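Side-chain contacts in transcriptional regulator, MarR family (PDB 3G3Z), which probably binds DNA as a dimeric transcription factor of the MarR family, regulating gene expression in Neisseria meningitidis: residues Q107-S110 with D111-A115; Y98-P101 with L102-A106; V19-K22 with W23-Q26. All coordinates share one frame; numbering follows the deposited sequence.

Contact 1: Q107-S110 with D111-A115; sequences QEFS and DKVFA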
ATOM      1  N   GLN A 107     -15.218  -1.927  12.968  1.00 17.31           N
ATOM      2  CA  GLN A 107     -16.409  -1.098  12.856  1.00 18.44           C
ATOM      3  C   GLN A 107     -16.240   0.183  13.683  1.00 20.10           C
ATOM      4  O   GLN A 107     -16.653   1.259  13.264  1.00 20.65           O
ATOM      5  CB  GLN A 107     -17.660  -1.884  13.272  1.00 18.56           C
ATOM      6  CG  GLN A 107     -18.982  -1.118  13.089  1.00 20.88           C
ATOM      7  CD  GLN A 107     -19.224  -0.666  11.657  1.00 22.45           C
ATOM      8  OE1 GLN A 107     -19.037  -1.429  10.709  1.00 26.38           O
ATOM      9  NE2 GLN A 107     -19.663   0.575  11.499  1.00 25.81           N
ATOM     10  N   GLU A 108     -15.586   0.065  14.835  1.00 20.82           N
ATOM     11  CA  GLU A 108     -15.264   1.230  15.645  1.00 21.76           C
ATOM     12  C   GLU A 108     -14.281   2.174  14.944  1.00 21.46           C
ATOM     13  O   GLU A 108     -14.513   3.384  14.896  1.00 20.93           O
ATOM     14  CB  GLU A 108     -14.721   0.796  16.995  1.00 20.21           C
ATOM     15  CG  GLU A 108     -14.611   1.926  17.976  1.00 30.85           C
ATOM     16  CD  GLU A 108     -13.749   1.574  19.162  1.00 38.14           C
ATOM     17  OE1 GLU A 108     -13.819   0.414  19.633  1.00 43.69           O
ATOM     18  OE2 GLU A 108     -12.998   2.461  19.619  1.00 41.10           O
ATOM     19  N   PHE A 109     -13.185   1.624  14.416  1.00 20.03           N
ATOM     20  CA  PHE A 109     -12.213   2.405  13.622  1.00 16.42           C
ATOM     21  C   PHE A 109     -12.883   3.094  12.441  1.00 15.23           C
ATOM     22  O   PHE A 109     -12.636   4.268  12.170  1.00 16.53           O
ATOM     23  CB  PHE A 109     -11.079   1.501  13.118  1.00 15.96           C
ATOM     24  CG  PHE A 109      -9.868   2.253  12.605  1.00 15.99           C
ATOM     25  CD1 PHE A 109      -9.161   3.118  13.435  1.00 16.48           C
ATOM     26  CD2 PHE A 109      -9.416   2.063  11.316  1.00 18.15           C
ATOM     27  CE1 PHE A 109      -8.047   3.799  12.986  1.00 17.84           C
ATOM     28  CE2 PHE A 109      -8.277   2.731  10.841  1.00 20.27           C
ATOM     29  CZ  PHE A 109      -7.594   3.608  11.679  1.00 22.10           C
ATOM     30  N   SER A 110     -13.743   2.352  11.748  1.00 18.18           N
ATOM     31  CA  SER A 110     -14.415   2.825  10.544  1.00 19.79           C
ATOM     32  C   SER A 110     -15.334   4.005  10.866  1.00 21.21           C
ATOM     33  O   SER A 110     -15.358   5.005  10.136  1.00 21.27           O
ATOM     34  CB  SER A 110     -15.200   1.671   9.905  1.00 19.07           C
ATOM     35  OG  SER A 110     -15.728   2.013   8.637  1.00 17.49           O
ATOM     36  N   ASP A 111     -16.066   3.898  11.972  1.00 20.82           N
ATOM     37  CA  ASP A 111     -16.940   4.984  12.410  1.00 24.03           C
ATOM     38  C   ASP A 111     -16.183   6.226  12.868  1.00 25.70           C
ATOM     39  O   ASP A 111     -16.650   7.333  12.651  1.00 26.69           O
ATOM     40  CB  ASP A 111     -17.876   4.512  13.510  1.00 25.48           C
ATOM     41  CG  ASP A 111     -18.786   3.398  13.050  1.00 28.63           C
ATOM     42  OD1 ASP A 111     -18.947   3.224  11.822  1.00 31.79           O
ATOM     43  OD2 ASP A 111     -19.339   2.693  13.918  1.00 32.38           O
ATOM     44  N   LYS A 112     -15.021   6.042  13.485  1.00 25.69           N
ATOM     45  CA  LYS A 112     -14.233   7.170  13.969  1.00 27.52           C
ATOM     46  C   LYS A 112     -13.540   7.921  12.839  1.00 26.86           C
ATOM     47  O   LYS A 112     -13.418   9.147  12.881  1.00 30.44           O
ATOM     48  CB  LYS A 112     -13.200   6.716  14.996  1.00 27.27           C
ATOM     49  CG  LYS A 112     -13.784   6.435  16.372  1.00 32.53           C
ATOM     50  CD  LYS A 112     -12.798   6.843  17.457  1.00 36.95           C
ATOM     51  CE  LYS A 112     -13.210   6.333  18.823  1.00 34.25           C
ATOM     52  NZ  LYS A 112     -12.808   4.920  19.002  1.00 34.87           N
ATOM     53  N   VAL A 113     -13.099   7.186  11.825  1.00 25.07           N
ATOM     54  CA  VAL A 113     -12.340   7.777  10.729  1.00 23.70           C
ATOM     55  C   VAL A 113     -13.276   8.527   9.788  1.00 22.49           C
ATOM     56  O   VAL A 113     -13.044   9.694   9.452  1.00 19.93           O
ATOM     57  CB  VAL A 113     -11.483   6.710   9.992  1.00 23.28           C
ATOM     58  CG1 VAL A 113     -10.945   7.238   8.679  1.00 22.61           C
ATOM     59  CG2 VAL A 113     -10.333   6.250  10.890  1.00 21.38           C
ATOM     60  N   PHE A 114     -14.360   7.862   9.415  1.00 21.86           N
ATOM     61  CA  PHE A 114     -15.234   8.380   8.387  1.00 22.13           C
ATOM     62  C   PHE A 114     -16.240   9.375   8.940  1.00 20.90           C
ATOM     63  O   PHE A 114     -16.846  10.111   8.180  1.00 22.17           O
ATOM     64  CB  PHE A 114     -15.871   7.233   7.594  1.00 21.61           C
ATOM     65  CG  PHE A 114     -14.875   6.485   6.741  1.00 21.47           C
ATOM     66  CD1 PHE A 114     -14.427   7.027   5.539  1.00 20.58           C
ATOM     67  CD2 PHE A 114     -14.354   5.261   7.161  1.00 21.08           C
ATOM     68  CE1 PHE A 114     -13.481   6.345   4.750  1.00 24.59           C
ATOM     69  CE2 PHE A 114     -13.416   4.572   6.393  1.00 21.21           C
ATOM     70  CZ  PHE A 114     -12.977   5.116   5.180  1.00 22.75           C
ATOM     71  N   ALA A 115     -16.381   9.408  10.263  1.00 21.49           N
ATOM     72  CA  ALA A 115     -17.136  10.460  10.931  1.00 23.18           C
ATOM     73  C   ALA A 115     -16.475  11.811  10.668  1.00 23.38           C
ATOM     74  O   ALA A 115     -17.159  12.800  10.456  1.00 24.12           O
ATOM     75  CB  ALA A 115     -17.227  10.198  12.423  1.00 23.13           C
TER
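Glu108 and Lys112 run out alongside one another in the same direction and close a short salt bridge one helical turn apart, with OE2 of Glu108 2.5 Å from NZ of Lys112. The glutamate runs out extended beyond CG; the lysine reaches it by bending at chi2 and again at its last torsion (chi4 81°), which swings the ammonium back toward the acid.

On another flank of the helix, Gln107 meets Asp111 by its amide nitrogen. Gln107 NE2 makes a weak hydrogen bond of 3.2 Å to Asp111 OD2 and lies 2.8 Å from OD1 of the same aspartate, so it sits before both oxygens of the carboxylate, with the amide and carboxylate planes turned 58° apart. The other end of this amide is held more firmly: OE1 accepts from ND2 of Asn4 of the second subunit. Ser110 OG likewise turns to that subunit, bonding to the backbone N of Leu6.

Beneath these side chains the i to i+4 backbone bonds run unbroken, as in Val113 N to Phe109 O at 3.0 Å. Packing takes over on the buried side. Val113 sets its CG2 over one face of the Phe109 ring, 3.9 Å from the centroid and only 11° off the ring normal, a clear CH-pi contact. Phe109 is also stacked with Trp23 of the same chain. Phe114 instead turns an edge to the backbone, its CD2 being 3.2 Å from Ser110 O, which lies in the ring plane.

The ion pair thus bridges one turn, Gln107 divides its amide between Asp111 and the second subunit, and Phe109 and Val113 also pack on that subunit, as suits a helix in the dimer interface.

Contact 2: Y98-P101 with L102-A106; sequences YAAP and LTESA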
ATOM      1  N   TYR A  98     -13.651 -15.926  17.917  1.00 20.23           N
ATOM      2  CA  TYR A  98     -12.323 -15.342  17.657  1.00 20.83           C
ATOM      3  C   TYR A  98     -12.413 -14.041  16.846  1.00 22.09           C
ATOM      4  O   TYR A  98     -11.778 -13.039  17.193  1.00 23.24           O
ATOM      5  CB  TYR A  98     -11.443 -16.382  16.957  1.00 19.23           C
ATOM      6  CG  TYR A  98      -9.989 -16.020  16.718  1.00 21.57           C
ATOM      7  CD1 TYR A  98      -9.607 -15.354  15.559  1.00 21.51           C
ATOM      8  CD2 TYR A  98      -8.990 -16.401  17.621  1.00 19.85           C
ATOM      9  CE1 TYR A  98      -8.273 -15.058  15.300  1.00 24.96           C
ATOM     10  CE2 TYR A  98      -7.649 -16.096  17.377  1.00 21.57           C
ATOM     11  CZ  TYR A  98      -7.302 -15.421  16.205  1.00 23.55           C
ATOM     12  OH  TYR A  98      -5.992 -15.089  15.929  1.00 23.52           O
ATOM     13  N   ALA A  99     -13.224 -14.045  15.788  1.00 24.87           N
ATOM     14  CA  ALA A  99     -13.325 -12.886  14.886  1.00 24.72           C
ATOM     15  C   ALA A  99     -14.180 -11.727  15.408  1.00 25.75           C
ATOM     16  O   ALA A  99     -13.996 -10.590  14.974  1.00 24.78           O
ATOM     17  CB  ALA A  99     -13.800 -13.310  13.500  1.00 23.73           C
ATOM     18  N   ALA A 100     -15.092 -12.014  16.337  1.00 24.55           N
ATOM     19  CA  ALA A 100     -16.019 -11.006  16.859  1.00 23.77           C
ATOM     20  C   ALA A 100     -15.358  -9.687  17.287  1.00 23.22           C
ATOM     21  O   ALA A 100     -15.755  -8.632  16.793  1.00 22.21           O
ATOM     22  CB  ALA A 100     -16.887 -11.581  17.981  1.00 22.91           C
ATOM     23  N   PRO A 101     -14.331  -9.740  18.173  1.00 23.08           N
ATOM     24  CA  PRO A 101     -13.649  -8.503  18.618  1.00 21.54           C
ATOM     25  C   PRO A 101     -12.973  -7.752  17.483  1.00 21.09           C
ATOM     26  O   PRO A 101     -12.850  -6.530  17.543  1.00 21.09           O
ATOM     27  CB  PRO A 101     -12.569  -9.004  19.591  1.00 22.88           C
ATOM     28  CG  PRO A 101     -12.906 -10.425  19.891  1.00 23.21           C
ATOM     29  CD  PRO A 101     -13.705 -10.948  18.747  1.00 23.30           C
ATOM     30  N   LEU A 102     -12.533  -8.485  16.458  1.00 21.79           N
ATOM     31  CA  LEU A 102     -11.898  -7.873  15.297  1.00 20.61           C
ATOM     32  C   LEU A 102     -12.896  -7.084  14.467  1.00 20.93           C
ATOM     33  O   LEU A 102     -12.616  -5.956  14.080  1.00 21.95           O
ATOM     34  CB  LEU A 102     -11.179  -8.912  14.426  1.00 19.18           C
ATOM     35  CG  LEU A 102     -10.522  -8.347  13.167  1.00 18.42           C
ATOM     36  CD1 LEU A 102      -9.364  -7.393  13.571  1.00 14.50           C
ATOM     37  CD2 LEU A 102     -10.024  -9.464  12.256  1.00 13.83           C
ATOM     38  N   THR A 103     -14.060  -7.670  14.190  1.00 20.87           N
ATOM     39  CA  THR A 103     -15.089  -6.940  13.446  1.00 22.51           C
ATOM     40  C   THR A 103     -15.548  -5.720  14.230  1.00 21.52           C
ATOM     41  O   THR A 103     -15.809  -4.661  13.653  1.00 23.46           O
ATOM     42  CB  THR A 103     -16.298  -7.814  13.110  1.00 23.47           C
ATOM     43  OG1 THR A 103     -16.858  -8.337  14.322  1.00 25.47           O
ATOM     44  CG2 THR A 103     -15.873  -8.956  12.207  1.00 22.25           C
ATOM     45  N   GLU A 104     -15.620  -5.859  15.547  1.00 20.66           N
ATOM     46  CA  GLU A 104     -16.063  -4.747  16.380  1.00 25.19           C
ATOM     47  C   GLU A 104     -15.085  -3.576  16.363  1.00 22.33           C
ATOM     48  O   GLU A 104     -15.495  -2.432  16.186  1.00 21.84           O
ATOM     49  CB  GLU A 104     -16.354  -5.210  17.805  1.00 25.02           C
ATOM     50  CG  GLU A 104     -17.672  -5.928  17.924  1.00 33.12           C
ATOM     51  CD  GLU A 104     -17.824  -6.638  19.255  1.00 40.83           C
ATOM     52  OE1 GLU A 104     -17.783  -5.953  20.302  1.00 44.02           O
ATOM     53  OE2 GLU A 104     -17.989  -7.879  19.251  1.00 39.45           O
ATOM     54  N   SER A 105     -13.796  -3.862  16.541  1.00 23.31           N
ATOM     55  CA  SER A 105     -12.775  -2.813  16.486  1.00 25.68           C
ATOM     56  C   SER A 105     -12.673  -2.193  15.099  1.00 23.07           C
ATOM     57  O   SER A 105     -12.432  -0.991  14.981  1.00 23.63           O
ATOM     58  CB  SER A 105     -11.407  -3.316  16.953  1.00 25.40           C
ATOM     59  OG  SER A 105     -11.079  -4.531  16.328  1.00 34.28           O
ATOM     60  N   ALA A 106     -12.865  -3.012  14.063  1.00 22.99           N
ATOM     61  CA  ALA A 106     -12.893  -2.525  12.675  1.00 21.30           C
ATOM     62  C   ALA A 106     -14.044  -1.564  12.450  1.00 19.54           C
ATOM     63  O   ALA A 106     -13.862  -0.511  11.829  1.00 18.52           O
ATOM     64  CB  ALA A 106     -12.978  -3.679  11.701  1.00 22.95           C
TER
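Thr103 turns its hydroxyl back onto the carbonyl of Ala100, OG1 of Thr103 donating to O of Ala100 over 2.7 Å. Placing OG1 between its own backbone N and carbonyl carbon (chi1 58°) directs it at the preceding turn, while CG2 of Thr103 lies 3.7 Å from Ala99 O. The same Ala100 oxygen takes a second bond, 3.0 Å long, from Glu104 N; the hydroxyl comes in more from the side, at a C=O...donor angle of 126°. Two donors therefore grip one carbonyl. Glu104 packs its extended chain along this turn, bringing its OE2 to 4.1 Å from Ala100 CB.

Ser105 adopts a similar torsion (chi1 48°), and its OG lies 2.9 Å from Pro101 O. The same hydroxyl is hydrogen-bonded to OE1 of Gln27, tying this side of the helix to the segment that follows helix 5-25. Ser105 N bonds to Pro101 O in the regular helical manner.

Lacking an N-H, Pro101 makes no bond to the turn before, and the helix kinks there. Beyond the kink the helical pattern resumes, with Thr103 N bonded to Ala99 O; Leu102 N adds a weak bond to the same oxygen.

The surroundings place the turn in the fold. Ala99 and Thr103 pack on Ala41 of helix 31-43, and Leu102 covers Gln27 and Leu29. A proline within a helix leaves one carbonyl of the previous turn without its usual N-H donor and commonly marks a kink of this kind. Here it falls within helix 93-117, which follows the two-stranded wing of the MarR winged helix-turn-helix.

Contact 3: V19-K22 with W23-Q26; sequences VFDK and WIGQ
Ile24 lays its long branch across Phe20, CG1 coming over one face of the ring and the terminal CD1 of Ile24 closing to 3.6 Å from Phe20 CE2. With CG1 beside its own backbone N (chi1 -68°), the isoleucine chain runs back along the helix toward the ring, its CG1 passing 3.3 Å from Phe20 O. That oxygen is bonded to Ile24 N at 3.0 Å and also lies at the edge of the Trp23 indole, near its plane. Ile24 and Trp23 both press on Phe34 of helix 31-43, while Phe20 meets Leu6 of the second subunit.

These residues form the C-terminal part of helix 5-25, which in MarR proteins belongs to the helical dimerisation region and leads into the winged helix-turn-helix.

The exposed end at Gln26 is looser. Its backbone N stays bonded to Lys22 O, but its side-chain link back to the helix runs through a single water, which donates to Lys22 O over 2.6 Å and accepts from Gln26 NE2 over 2.7 Å. The bend at chi2 (-55°) brings the amide to that water. Lys22 is the exception on this polar side, its ammonium forming a salt bridge with Glu137 of the second subunit.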
ATOM      1  N   VAL A  19      -0.701   2.871   7.004  1.00 18.91           N
ATOM      2  CA  VAL A  19      -1.453   3.213   8.207  1.00 20.15           C
ATOM      3  C   VAL A  19      -2.561   2.193   8.450  1.00 19.39           C
ATOM      4  O   VAL A  19      -2.846   1.856   9.595  1.00 20.38           O
ATOM      5  CB  VAL A  19      -1.993   4.681   8.158  1.00 19.41           C
ATOM      6  CG1 VAL A  19      -2.891   4.981   9.338  1.00 20.13           C
ATOM      7  CG2 VAL A  19      -0.818   5.673   8.158  1.00 17.69           C
ATOM      8  N   PHE A  20      -3.172   1.715   7.365  1.00 17.89           N
ATOM      9  CA  PHE A  20      -4.112   0.614   7.422  1.00 16.13           C
ATOM     10  C   PHE A  20      -3.448  -0.646   7.982  1.00 18.07           C
ATOM     11  O   PHE A  20      -4.025  -1.328   8.836  1.00 18.67           O
ATOM     12  CB  PHE A  20      -4.704   0.341   6.028  1.00 15.81           C
ATOM     13  CG  PHE A  20      -5.839  -0.642   6.034  1.00 14.24           C
ATOM     14  CD1 PHE A  20      -7.054  -0.316   6.624  1.00 22.34           C
ATOM     15  CD2 PHE A  20      -5.696  -1.893   5.443  1.00 20.08           C
ATOM     16  CE1 PHE A  20      -8.099  -1.225   6.630  1.00 21.01           C
ATOM     17  CE2 PHE A  20      -6.745  -2.807   5.438  1.00 21.03           C
ATOM     18  CZ  PHE A  20      -7.942  -2.478   6.035  1.00 20.50           C
ATOM     19  N   ASP A  21      -2.242  -0.955   7.498  1.00 18.75           N
ATOM     20  CA  ASP A  21      -1.472  -2.079   8.009  1.00 19.68           C
ATOM     21  C   ASP A  21      -1.089  -1.910   9.475  1.00 19.40           C
ATOM     22  O   ASP A  21      -1.045  -2.881  10.222  1.00 21.43           O
ATOM     23  CB  ASP A  21      -0.208  -2.298   7.179  1.00 23.22           C
ATOM     24  CG  ASP A  21      -0.453  -3.164   5.965  1.00 29.93           C
ATOM     25  OD1 ASP A  21       0.480  -3.321   5.149  1.00 36.68           O
ATOM     26  OD2 ASP A  21      -1.577  -3.690   5.821  1.00 34.71           O
ATOM     27  N   LYS A  22      -0.814  -0.675   9.879  1.00 18.35           N
ATOM     28  CA  LYS A  22      -0.480  -0.367  11.266  1.00 18.64           C
ATOM     29  C   LYS A  22      -1.686  -0.624  12.172  1.00 18.44           C
ATOM     30  O   LYS A  22      -1.551  -1.247  13.228  1.00 17.48           O
ATOM     31  CB  LYS A  22      -0.015   1.079  11.383  1.00 20.74           C
ATOM     32  CG  LYS A  22       0.445   1.496  12.764  1.00 25.30           C
ATOM     33  CD  LYS A  22       0.761   2.988  12.783  1.00 29.55           C
ATOM     34  CE  LYS A  22       2.145   3.266  12.229  1.00 32.17           C
ATOM     35  NZ  LYS A  22       2.360   4.722  12.030  1.00 35.47           N
ATOM     36  N   TRP A  23      -2.865  -0.167  11.746  1.00 16.92           N
ATOM     37  CA  TRP A  23      -4.088  -0.446  12.491  1.00 18.41           C
ATOM     38  C   TRP A  23      -4.306  -1.958  12.650  1.00 16.61           C
ATOM     39  O   TRP A  23      -4.583  -2.432  13.748  1.00 18.82           O
ATOM     40  CB  TRP A  23      -5.318   0.201  11.843  1.00 16.88           C
ATOM     41  CG  TRP A  23      -6.538  -0.151  12.586  1.00 15.17           C
ATOM     42  CD1 TRP A  23      -7.013   0.453  13.717  1.00 15.52           C
ATOM     43  CD2 TRP A  23      -7.428  -1.239  12.309  1.00 15.07           C
ATOM     44  NE1 TRP A  23      -8.158  -0.174  14.141  1.00 14.28           N
ATOM     45  CE2 TRP A  23      -8.430  -1.220  13.300  1.00 14.75           C
ATOM     46  CE3 TRP A  23      -7.476  -2.226  11.319  1.00 12.95           C
ATOM     47  CZ2 TRP A  23      -9.471  -2.150  13.325  1.00 15.35           C
ATOM     48  CZ3 TRP A  23      -8.508  -3.143  11.343  1.00 11.25           C
ATOM     49  CH2 TRP A  23      -9.489  -3.101  12.334  1.00 11.28           C
ATOM     50  N   ILE A  24      -4.181  -2.702  11.552  1.00 15.98           N
ATOM     51  CA  ILE A  24      -4.306  -4.157  11.579  1.00 14.41           C
ATOM     52  C   ILE A  24      -3.342  -4.749  12.609  1.00 16.02           C
ATOM     53  O   ILE A  24      -3.713  -5.651  13.370  1.00 12.67           O
ATOM     54  CB  ILE A  24      -4.047  -4.802  10.182  1.00 13.67           C
ATOM     55  CG1 ILE A  24      -5.172  -4.441   9.199  1.00 12.82           C
ATOM     56  CG2 ILE A  24      -3.921  -6.311  10.309  1.00 11.65           C
ATOM     57  CD1 ILE A  24      -5.002  -4.989   7.754  1.00  6.76           C
ATOM     58  N   GLY A  25      -2.115  -4.221  12.638  1.00 15.86           N
ATOM     59  CA  GLY A  25      -1.077  -4.714  13.545  1.00 17.94           C
ATOM     60  C   GLY A  25      -1.426  -4.472  15.003  1.00 18.21           C
ATOM     61  O   GLY A  25      -1.014  -5.235  15.874  1.00 18.11           O
ATOM     62  N   GLN A  26      -2.189  -3.405  15.258  1.00 19.84           N
ATOM     63  CA  GLN A  26      -2.663  -3.063  16.604  1.00 18.97           C
ATOM     64  C   GLN A  26      -3.766  -3.992  17.101  1.00 18.32           C
ATOM     65  O   GLN A  26      -4.150  -3.923  18.280  1.00 19.72           O
ATOM     66  CB  GLN A  26      -3.120  -1.595  16.691  1.00 17.83           C
ATOM     67  CG  GLN A  26      -2.000  -0.565  16.476  1.00 16.82           C
ATOM     68  CD  GLN A  26      -0.817  -0.763  17.415  1.00 21.12           C
ATOM     69  OE1 GLN A  26      -0.895  -0.479  18.613  1.00 22.37           O
ATOM     70  NE2 GLN A  26       0.282  -1.265  16.876  1.00 17.55           N
TER
HETATM   71  O   HOH W   1       0.660  -1.995  14.287  1.00 23.15           O

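Contacts 1 and 2 are adjoining stretches of helix 93-117, whereas contact 3 lies near the C-terminal end of helix 5-25; their centres stand about 14 Å apart. Four of eight touching residues are buried in contacts 1 and 3, but two of seven in contact 2. Trp23 of contact 3 joins them: its NE1 approaches CG of Phe109 in contact 1 at 3.3 Å, and its CH2 packs 3.5 Å from CA of Ala106 in contact 2. Contact 2, beside helix 31-43, relies on a hydroxyl-to-carbonyl bond and small side chains. Contacts 1 and 3 each combine an apolar branch over a phenylalanine face with polar groups directed at the second subunit.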